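Long-range contacts in ribosomal RNA small subunit methyltransferase Nep1 (Archaeoglobus fulgidus, PDB 3O7B), which probably catalyses N1-methylation of a specific pseudouridine in 16S rRNA during ribosome biogenesis, using S-adenosyl-L-methionine as methyl donor: residues W118-T123 and G148-I153; R45-V50 and H71-K76; A29-E34 and A190-A195. All blocks are in the same frame, centred on the assembly; numbering follows the deposited sequence.

Contact 1 (W118-T123 and G148-I153); sequences WVNRET and GDTTLI
At the end of strand 116-119, where it borders strand 150-156, Val-119 and Ile-153 form an antiparallel, non-hydrogen-bonded pair. Their side chains lie on the same face of the sheet, and Val-119 CG2 and Ile-153 CG2 approach to 4.3 Å. One residue further on, Asn-120 holds the second strand with both backbone and side chain. Its N donates to Leu-152 O (2.8 Å), while its side-chain amide takes the carbonyl of Thr-151, one residue earlier. With CG turned anti to the backbone N (chi1 -171°), ND2 points straight at Thr-151 O, 2.9 Å away with an N-H...O angle of 178°, and the acceptor lies in the amide plane. The other end of the same amide works within its own segment: OD1 accepts from Glu-122 N at 2.9 Å, closing an Asx turn. Held at both ends, the amide is fixed in its rotation. A type I beta turn from Asn-120 to Thr-123 overlaps the Asx turn and brings Thr-123 beside the classic beta bulge that Leu-152 and Ile-153 form opposite Ile-145 of strand 144-147. Thr-123 OG1 has two carbonyl oxygens near its single proton, Leu-152 O at 2.9 Å and Asn-120 O at 3.1 Å, and its CG2 touches Ile-153 CG1, the two side chains crossing at about a right angle. Thr-151 O also lies at the edge of the Trp-118 indole, near its plane, 3.5 Å from CZ3. Thr-151 CG2 lies at the same edge, in the plane of the ring. At the far side of the indole, NE1 makes a weak hydrogen bond to Glu-106, and the ring also meets Tyr-108.

Contact 2 (R45-V50 and H71-K76); sequences RGHPAV and HHTAMK
The imidazole of His-47 lies flat over Ala-74, whose CA sits 3.5 Å from the ring centroid and only 5° off the ring normal, a CH-pi contact made squarely over the face. Ala-74 CB is under the same face, closer to one side, and comes within 3.4 Å of His-47 CG. On the opposite face rests Pro-48 CD, displaced toward the rim, so the ring is sandwiched between its own following proline and the 3-10 turn at 72-74. A capping bond helps these two neighbours to fix the ring. His-47 is the N-cap of helix 48-57, and ND1 accepts from Ala-49 N at 3.0 Å, the donor lying somewhat out of the ring plane. A chi1 of -170° sets CG opposite the backbone N and beside the carbonyl carbon, bringing the ring edge to Ala-49.

Thr-73 lies roughly at right angles to the histidine. NE2 is near Thr-73 O, but the angle is too poor for a hydrogen bond. Thr-73 OG1 lies by His-47 CE1 and makes a close van der Waals approach to Ala-49 CB (3.2 Å). Deeper in, Val-50 CG2 packs on Ala-74 CB at 3.6 Å; this methyl thus touches both valine and imidazole, from directions roughly at right angles. The His-71 ring borders Val-50 too; its ND1 is buried here without a polar partner in the model, while NE2 makes a weak hydrogen bond to Leu-65 O. Ile-40 touches both Val-50 and His-71. The contact sets the start of helix 48-57 against the turn that follows helix 68-71, on the chain's way to helix 87-98.

Contact 3 (A29-E34 and A190-A195); sequences AFVFLE and AVCIGA. With SAH (S-adenosyl-L-homocysteine), chain C.
Phe-30 and Val-191 are paired on adjacent parallel strands, 28-35 and 189-194, in the central sheet of the SPOUT methyltransferase fold. From the backbone, Phe-30 CB passes 4.2 Å from Val-191 O. CG is turned anti to its carbonyl carbon (chi1 -78°), which lays the ring beside the valine with both side chains pointing the same way. CG faces Val-191 CB, CD1 comes to 3.6 Å from Val-191 CG1, and CE1 stays at 3.7 Å from that methyl, so the valine covers one ring face, offset toward the rim, in a CH-pi contact. At the tip, Phe-30 CZ is 4.3 Å from Val-191 CG2. The ring also meets Tyr-235 of helix 224-239 edge-to-face, Phe-105 and Leu-97.

Phe-32 and Ile-193 continue this face beneath helices 87-98 and 224-239. On the other face, Leu-33 CD1 lies 3.7 Å from Cys-192 CB, and Val-31 packs against Cys-192 SG. Five backbone hydrogen bonds zip the strands together; Val-31 N to Val-191 O is the shortest at 2.8 Å, whereas Leu-33 N approaches Ile-193 O from above the carbonyl plane. Past the last pair, Glu-34 is held by a salt bridge to Lys-83 and by hydrogen bonds to Thr-205 and Phe-202 N. The strand 189-194 ends in the cofactor pocket, where Gly-194 N donates to the ribose O2' of S-adenosylhomocysteine at 2.9 Å, with an N-H...O angle of 168°.

Contacts 1 and 3 belong to one mixed sheet: strand 105-111 lies between strands 116-119 and 28-35, and the two contacts have centres about 18 Å apart and nearest atoms about 7 Å apart. Contact 3 alone of the three touches S-adenosylhomocysteine. The chain between its segments contains both of the others, contact 2 closing before contact 1 opens. Contact 2 is more remote, its centre about 29 Å from that of contact 3 and about 33 Å from that of contact 1, although helix 48-57 directly follows strand 28-35. The His-71 side chain is about 10 Å from that of Arg-86, predicted to interact with substrate rRNA, whereas contact 1 lies away from cofactor and predicted rRNA-binding residues.

Contact 1 (W118-T123 and G148-I153)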
loop_
_atom_site.group_PDB
_atom_site.type_symbol
_atom_site.label_atom_id
_atom_site.label_comp_id
_atom_site.label_asym_id
_atom_site.label_seq_id
_atom_site.Cartn_x
_atom_site.Cartn_y
_atom_site.Cartn_z
ATOM N N TRP A 118 -7.642 -9.936 15.557
ATOM C CA TRP A 118 -8.574 -8.833 15.551
ATOM C C TRP A 118 -7.766 -7.526 15.583
ATOM O O TRP A 118 -6.825 -7.412 16.383
ATOM C CB TRP A 118 -9.494 -8.928 16.779
ATOM C CG TRP A 118 -10.403 -7.755 16.953
ATOM C CD1 TRP A 118 -11.546 -7.500 16.265
ATOM C CD2 TRP A 118 -10.258 -6.681 17.898
ATOM N NE1 TRP A 118 -12.116 -6.328 16.699
ATOM C CE2 TRP A 118 -11.346 -5.808 17.707
ATOM C CE3 TRP A 118 -9.306 -6.371 18.877
ATOM C CZ2 TRP A 118 -11.528 -4.645 18.468
ATOM C CZ3 TRP A 118 -9.477 -5.194 19.624
ATOM C CH2 TRP A 118 -10.584 -4.358 19.417
ATOM N N VAL A 119 -8.131 -6.583 14.717
ATOM C CA VAL A 119 -7.501 -5.261 14.658
ATOM C C VAL A 119 -8.546 -4.215 15.014
ATOM O O VAL A 119 -9.514 -4.035 14.286
ATOM C CB VAL A 119 -6.893 -4.969 13.245
ATOM C CG1 VAL A 119 -6.154 -3.635 13.254
ATOM C CG2 VAL A 119 -5.937 -6.081 12.815
ATOM N N ASN A 120 -8.364 -3.536 16.155
ATOM C CA ASN A 120 -9.233 -2.448 16.549
ATOM C C ASN A 120 -9.344 -1.442 15.413
ATOM O O ASN A 120 -8.345 -1.065 14.804
ATOM C CB ASN A 120 -8.618 -1.798 17.800
ATOM C CG ASN A 120 -9.521 -0.766 18.469
ATOM O OD1 ASN A 120 -10.235 -0.005 17.829
ATOM N ND2 ASN A 120 -9.438 -0.722 19.806
ATOM N N ARG A 121 -10.568 -1.024 15.122
ATOM C CA ARG A 121 -10.826 -0.109 14.036
ATOM C C ARG A 121 -10.021 1.174 14.193
ATOM O O ARG A 121 -9.684 1.813 13.201
ATOM C CB ARG A 121 -12.345 0.149 13.906
ATOM C CG ARG A 121 -12.751 1.073 12.767
ATOM C CD ARG A 121 -12.376 0.498 11.400
ATOM N NE ARG A 121 -12.625 1.438 10.312
ATOM C CZ ARG A 121 -11.763 2.378 9.924
ATOM N NH1 ARG A 121 -10.580 2.516 10.542
ATOM N NH2 ARG A 121 -12.080 3.165 8.906
ATOM N N GLU A 122 -9.688 1.533 15.431
ATOM C CA GLU A 122 -8.965 2.773 15.689
ATOM C C GLU A 122 -7.428 2.653 15.664
ATOM O O GLU A 122 -6.706 3.637 15.843
ATOM C CB GLU A 122 -9.507 3.441 16.961
ATOM C CG GLU A 122 -11.010 3.831 16.861
ATOM C CD GLU A 122 -11.351 4.734 15.668
ATOM O OE1 GLU A 122 -10.585 5.678 15.368
ATOM O OE2 GLU A 122 -12.404 4.514 15.030
ATOM N N THR A 123 -6.917 1.459 15.382
ATOM C CA THR A 123 -5.474 1.231 15.337
ATOM C C THR A 123 -4.811 1.970 14.167
ATOM O O THR A 123 -5.292 1.908 13.029
ATOM C CB THR A 123 -5.175 -0.288 15.216
ATOM O OG1 THR A 123 -5.691 -0.938 16.375
ATOM C CG2 THR A 123 -3.686 -0.569 15.122
ATOM N N GLY A 148 -2.374 1.174 26.558
ATOM C CA GLY A 148 -2.724 1.086 27.974
ATOM C C GLY A 148 -3.714 -0.054 28.168
ATOM O O GLY A 148 -3.414 -1.195 27.814
ATOM N N ASP A 149 -4.889 0.272 28.704
ATOM C CA ASP A 149 -5.955 -0.707 28.959
ATOM C C ASP A 149 -6.744 -1.125 27.717
ATOM O O ASP A 149 -7.537 -2.066 27.790
ATOM C CB ASP A 149 -6.938 -0.162 30.000
ATOM C CG ASP A 149 -6.357 -0.130 31.402
ATOM O OD1 ASP A 149 -5.387 -0.868 31.688
ATOM O OD2 ASP A 149 -6.879 0.643 32.230
ATOM N N THR A 150 -6.548 -0.434 26.598
ATOM C CA THR A 150 -7.310 -0.685 25.369
ATOM C C THR A 150 -6.531 -1.615 24.440
ATOM O O THR A 150 -5.372 -1.371 24.138
ATOM C CB THR A 150 -7.586 0.641 24.630
ATOM O OG1 THR A 150 -8.338 1.523 25.480
ATOM C CG2 THR A 150 -8.361 0.407 23.337
ATOM N N THR A 151 -7.182 -2.674 23.967
ATOM C CA THR A 151 -6.557 -3.579 23.020
ATOM C C THR A 151 -6.621 -3.000 21.613
ATOM O O THR A 151 -7.672 -2.551 21.158
ATOM C CB THR A 151 -7.223 -4.961 23.072
ATOM O OG1 THR A 151 -7.086 -5.481 24.402
ATOM C CG2 THR A 151 -6.525 -5.902 22.114
ATOM N N LEU A 152 -5.464 -2.964 20.957
ATOM C CA LEU A 152 -5.352 -2.505 19.571
ATOM C C LEU A 152 -5.326 -3.663 18.574
ATOM O O LEU A 152 -5.960 -3.588 17.510
ATOM C CB LEU A 152 -4.092 -1.647 19.381
ATOM C CG LEU A 152 -4.047 -0.333 20.161
ATOM C CD1 LEU A 152 -2.723 0.385 19.851
ATOM C CD2 LEU A 152 -5.227 0.568 19.844
ATOM N N ILE A 153 -4.582 -4.712 18.908
ATOM C CA ILE A 153 -4.465 -5.886 18.047
ATOM C C ILE A 153 -4.317 -7.086 18.948
ATOM O O ILE A 153 -3.570 -7.032 19.907
ATOM C CB ILE A 153 -3.228 -5.826 17.122
ATOM C CG1 ILE A 153 -3.078 -4.450 16.449
ATOM C CG2 ILE A 153 -3.289 -6.982 16.098
ATOM C CD1 ILE A 153 -1.752 -4.293 15.655
#

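Contact 2 (R45-V50 and H71-K76)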
loop_
_atom_site.group_PDB
_atom_site.type_symbol
_atom_site.label_atom_id
_atom_site.label_comp_id
_atom_site.label_asym_id
_atom_site.label_seq_id
_atom_site.Cartn_x
_atom_site.Cartn_y
_atom_site.Cartn_z
ATOM N N ARG A 45 14.823 -23.186 10.274
ATOM C CA ARG A 45 15.499 -22.232 11.167
ATOM C C ARG A 45 17.025 -22.349 11.192
ATOM O O ARG A 45 17.718 -21.411 11.604
ATOM C CB ARG A 45 14.921 -22.309 12.585
ATOM C CG ARG A 45 13.522 -21.733 12.673
ATOM C CD ARG A 45 12.902 -21.874 14.049
ATOM N NE ARG A 45 11.471 -21.564 14.003
ATOM C CZ ARG A 45 10.579 -21.936 14.919
ATOM N NH1 ARG A 45 10.953 -22.637 15.985
ATOM N NH2 ARG A 45 9.305 -21.606 14.766
ATOM N N GLY A 46 17.536 -23.495 10.745
ATOM C CA GLY A 46 18.975 -23.744 10.685
ATOM C C GLY A 46 19.611 -23.424 9.346
ATOM O O GLY A 46 20.832 -23.493 9.207
ATOM N N HIS A 47 18.792 -23.076 8.354
ATOM C CA HIS A 47 19.298 -22.682 7.035
ATOM C C HIS A 47 20.144 -21.406 7.126
ATOM O O HIS A 47 19.786 -20.481 7.850
ATOM C CB HIS A 47 18.137 -22.491 6.055
ATOM C CG HIS A 47 18.563 -22.323 4.629
ATOM N ND1 HIS A 47 19.073 -21.140 4.139
ATOM C CD2 HIS A 47 18.541 -23.184 3.582
ATOM C CE1 HIS A 47 19.353 -21.278 2.856
ATOM N NE2 HIS A 47 19.042 -22.510 2.495
ATOM N N PRO A 48 21.290 -21.370 6.416
ATOM C CA PRO A 48 22.189 -20.210 6.388
ATOM C C PRO A 48 21.536 -18.852 6.092
ATOM O O PRO A 48 21.941 -17.852 6.674
ATOM C CB PRO A 48 23.196 -20.565 5.278
ATOM C CG PRO A 48 22.647 -21.787 4.606
ATOM C CD PRO A 48 21.842 -22.488 5.629
ATOM N N ALA A 49 20.556 -18.808 5.192
ATOM C CA ALA A 49 19.861 -17.547 4.893
ATOM C C ALA A 49 19.083 -17.043 6.107
ATOM O O ALA A 49 18.990 -15.836 6.336
ATOM C CB ALA A 49 18.938 -17.704 3.700
ATOM N N VAL A 50 18.532 -17.980 6.879
ATOM C CA VAL A 50 17.805 -17.651 8.108
ATOM C C VAL A 50 18.765 -17.249 9.231
ATOM O O VAL A 50 18.513 -16.281 9.949
ATOM C CB VAL A 50 16.870 -18.813 8.536
ATOM C CG1 VAL A 50 16.332 -18.608 9.941
ATOM C CG2 VAL A 50 15.728 -18.935 7.555
ATOM N N HIS A 71 14.218 -14.523 2.872
ATOM C CA HIS A 71 14.349 -15.935 3.269
ATOM C C HIS A 71 14.128 -16.914 2.124
ATOM O O HIS A 71 14.028 -18.128 2.361
ATOM C CB HIS A 71 13.359 -16.273 4.393
ATOM C CG HIS A 71 13.390 -15.329 5.556
ATOM N ND1 HIS A 71 14.551 -14.915 6.178
ATOM C CD2 HIS A 71 12.376 -14.718 6.213
ATOM C CE1 HIS A 71 14.250 -14.092 7.172
ATOM N NE2 HIS A 71 12.935 -13.959 7.213
ATOM N N HIS A 72 14.033 -16.408 0.896
ATOM C CA HIS A 72 13.695 -17.232 -0.270
ATOM C C HIS A 72 14.477 -18.554 -0.343
ATOM O O HIS A 72 13.888 -19.622 -0.517
ATOM C CB HIS A 72 13.942 -16.450 -1.555
ATOM C CG HIS A 72 13.691 -17.252 -2.798
ATOM N ND1 HIS A 72 14.705 -17.836 -3.530
ATOM C CD2 HIS A 72 12.534 -17.608 -3.409
ATOM C CE1 HIS A 72 14.185 -18.493 -4.551
ATOM N NE2 HIS A 72 12.871 -18.364 -4.507
ATOM N N THR A 73 15.795 -18.470 -0.230
ATOM C CA THR A 73 16.628 -19.666 -0.416
ATOM C C THR A 73 16.404 -20.723 0.671
ATOM O O THR A 73 16.646 -21.908 0.437
ATOM C CB THR A 73 18.119 -19.327 -0.544
ATOM O OG1 THR A 73 18.575 -18.691 0.648
ATOM C CG2 THR A 73 18.349 -18.409 -1.722
ATOM N N ALA A 74 15.947 -20.297 1.847
ATOM C CA ALA A 74 15.603 -21.216 2.939
ATOM C C ALA A 74 14.216 -21.848 2.791
ATOM O O ALA A 74 13.884 -22.798 3.511
ATOM C CB ALA A 74 15.716 -20.499 4.273
ATOM N N MET A 75 13.402 -21.347 1.867
ATOM C CA MET A 75 11.993 -21.743 1.798
ATOM C C MET A 75 11.676 -22.873 0.828
ATOM O O MET A 75 10.517 -23.253 0.685
ATOM C CB MET A 75 11.113 -20.529 1.470
ATOM C CG MET A 75 11.068 -19.504 2.596
ATOM S SD MET A 75 10.364 -17.919 2.088
ATOM C CE MET A 75 8.659 -18.363 1.795
ATOM N N LYS A 76 12.709 -23.423 0.189
ATOM C CA LYS A 76 12.522 -24.403 -0.885
ATOM C C LYS A 76 11.714 -25.636 -0.467
ATOM O O LYS A 76 10.933 -26.168 -1.272
ATOM C CB LYS A 76 13.874 -24.813 -1.492
ATOM C CG LYS A 76 14.583 -23.702 -2.260
ATOM C CD LYS A 76 16.047 -24.065 -2.539
ATOM C CE LYS A 76 16.862 -22.833 -2.901
ATOM N NZ LYS A 76 18.293 -23.179 -3.110
#

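Contact 3 (A29-E34 and A190-A195)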
loop_
_atom_site.group_PDB
_atom_site.type_symbol
_atom_site.label_atom_id
_atom_site.label_comp_id
_atom_site.label_asym_id
_atom_site.label_seq_id
_atom_site.Cartn_x
_atom_site.Cartn_y
_atom_site.Cartn_z
ATOM N N ALA A 29 -17.954 -6.491 8.925
ATOM C CA ALA A 29 -16.543 -6.765 9.116
ATOM C C ALA A 29 -15.864 -6.958 7.783
ATOM O O ALA A 29 -16.467 -7.434 6.829
ATOM C CB ALA A 29 -16.350 -8.034 9.963
ATOM N N PHE A 30 -14.573 -6.647 7.747
ATOM C CA PHE A 30 -13.693 -7.049 6.673
ATOM C C PHE A 30 -12.750 -8.095 7.199
ATOM O O PHE A 30 -12.201 -7.930 8.305
ATOM C CB PHE A 30 -12.866 -5.854 6.183
ATOM C CG PHE A 30 -13.613 -4.920 5.287
ATOM C CD1 PHE A 30 -13.348 -4.895 3.910
ATOM C CD2 PHE A 30 -14.560 -4.028 5.809
ATOM C CE1 PHE A 30 -14.012 -4.000 3.072
ATOM C CE2 PHE A 30 -15.241 -3.133 4.955
ATOM C CZ PHE A 30 -14.962 -3.138 3.598
ATOM N N VAL A 31 -12.600 -9.192 6.453
ATOM C CA VAL A 31 -11.745 -10.286 6.844
ATOM C C VAL A 31 -10.752 -10.571 5.735
ATOM O O VAL A 31 -11.148 -10.935 4.614
ATOM C CB VAL A 31 -12.560 -11.596 7.138
ATOM C CG1 VAL A 31 -11.658 -12.683 7.660
ATOM C CG2 VAL A 31 -13.704 -11.300 8.096
ATOM N N PHE A 32 -9.463 -10.428 6.031
ATOM C CA PHE A 32 -8.432 -10.845 5.097
ATOM C C PHE A 32 -8.125 -12.296 5.325
ATOM O O PHE A 32 -7.836 -12.703 6.456
ATOM C CB PHE A 32 -7.199 -9.941 5.212
ATOM C CG PHE A 32 -7.495 -8.519 4.810
ATOM C CD1 PHE A 32 -7.710 -8.202 3.474
ATOM C CD2 PHE A 32 -7.613 -7.509 5.774
ATOM C CE1 PHE A 32 -8.057 -6.901 3.087
ATOM C CE2 PHE A 32 -7.940 -6.191 5.385
ATOM C CZ PHE A 32 -8.154 -5.901 4.038
ATOM N N LEU A 33 -8.237 -13.073 4.257
ATOM C CA LEU A 33 -8.138 -14.542 4.336
ATOM C C LEU A 33 -6.794 -15.075 3.939
ATOM O O LEU A 33 -6.173 -14.610 2.962
ATOM C CB LEU A 33 -9.198 -15.183 3.441
ATOM C CG LEU A 33 -10.647 -14.950 3.812
ATOM C CD1 LEU A 33 -11.518 -15.653 2.779
ATOM C CD2 LEU A 33 -10.973 -15.472 5.235
ATOM N N GLU A 34 -6.332 -16.085 4.677
ATOM C CA GLU A 34 -5.077 -16.768 4.377
ATOM C C GLU A 34 -3.935 -15.762 4.223
ATOM O O GLU A 34 -3.083 -15.879 3.326
ATOM C CB GLU A 34 -5.216 -17.669 3.139
ATOM C CG GLU A 34 -6.152 -18.857 3.383
ATOM C CD GLU A 34 -6.281 -19.755 2.187
ATOM O OE1 GLU A 34 -5.397 -19.714 1.305
ATOM O OE2 GLU A 34 -7.274 -20.520 2.153
ATOM N N ALA A 190 -19.819 -9.692 5.987
ATOM C CA ALA A 190 -18.407 -9.995 6.174
ATOM C C ALA A 190 -17.774 -10.035 4.798
ATOM O O ALA A 190 -18.004 -10.960 4.009
ATOM C CB ALA A 190 -18.213 -11.309 6.887
ATOM N N VAL A 191 -16.998 -9.000 4.482
ATOM C CA VAL A 191 -16.298 -8.874 3.208
ATOM C C VAL A 191 -14.999 -9.635 3.324
ATOM O O VAL A 191 -14.168 -9.281 4.159
ATOM C CB VAL A 191 -15.980 -7.397 2.898
ATOM C CG1 VAL A 191 -14.979 -7.293 1.749
ATOM C CG2 VAL A 191 -17.242 -6.634 2.599
ATOM N N CYS A 192 -14.818 -10.684 2.518
ATOM C CA CYS A 192 -13.688 -11.587 2.636
ATOM C C CYS A 192 -12.832 -11.539 1.381
ATOM O O CYS A 192 -13.315 -11.797 0.259
ATOM C CB CYS A 192 -14.174 -13.027 2.897
ATOM S SG CYS A 192 -15.038 -13.223 4.482
ATOM N N ILE A 193 -11.578 -11.136 1.580
ATOM C CA ILE A 193 -10.638 -10.944 0.485
ATOM C C ILE A 193 -9.349 -11.689 0.804
ATOM O O ILE A 193 -8.785 -11.541 1.907
ATOM C CB ILE A 193 -10.339 -9.420 0.298
ATOM C CG1 ILE A 193 -11.634 -8.651 -0.024
ATOM C CG2 ILE A 193 -9.246 -9.188 -0.761
ATOM C CD1 ILE A 193 -11.562 -7.101 0.130
ATOM N N GLY A 194 -8.856 -12.489 -0.136
ATOM C CA GLY A 194 -7.598 -13.183 0.080
ATOM C C GLY A 194 -6.436 -12.204 0.186
ATOM O O GLY A 194 -6.430 -11.160 -0.527
ATOM N N ALA A 195 -5.467 -12.538 1.030
ATOM C CA ALA A 195 -4.277 -11.704 1.220
ATOM C C ALA A 195 -2.989 -12.506 1.026
ATOM O O ALA A 195 -2.049 -12.395 1.803
ATOM C CB ALA A 195 -4.311 -11.007 2.600
HETATM N N SAH C . -6.336 -16.669 -6.545
HETATM C CA SAH C . -5.398 -15.611 -7.022
HETATM C CB SAH C . -4.357 -15.330 -5.946
HETATM C CG SAH C . -4.846 -14.358 -4.876
HETATM S SD SAH C . -5.360 -12.750 -5.553
HETATM C C SAH C . -4.727 -15.986 -8.339
HETATM O O SAH C . -5.060 -17.008 -8.943
HETATM C "C5'" SAH C . -5.929 -11.852 -4.084
HETATM C "C4'" SAH C . -7.422 -11.855 -3.774
HETATM O "O4'" SAH C . -8.125 -10.907 -4.555
HETATM C "C3'" SAH C . -8.137 -13.160 -4.069
HETATM O "O3'" SAH C . -7.896 -14.124 -3.075
HETATM C "C2'" SAH C . -9.571 -12.704 -4.124
HETATM O "O2'" SAH C . -10.095 -12.530 -2.804
HETATM C "C1'" SAH C . -9.460 -11.335 -4.770
HETATM N N9 SAH C . -9.693 -11.284 -6.238
HETATM C C8 SAH C . -8.753 -11.393 -7.239
HETATM N N7 SAH C . -9.382 -11.248 -8.435
HETATM C C5 SAH C . -10.691 -11.017 -8.206
HETATM C C6 SAH C . -11.777 -10.804 -9.046
HETATM N N6 SAH C . -11.634 -10.789 -10.382
HETATM N N1 SAH C . -13.023 -10.591 -8.505
HETATM C C2 SAH C . -13.208 -10.616 -7.135
HETATM N N3 SAH C . -12.129 -10.835 -6.309
HETATM C C4 SAH C . -10.899 -11.044 -6.827
#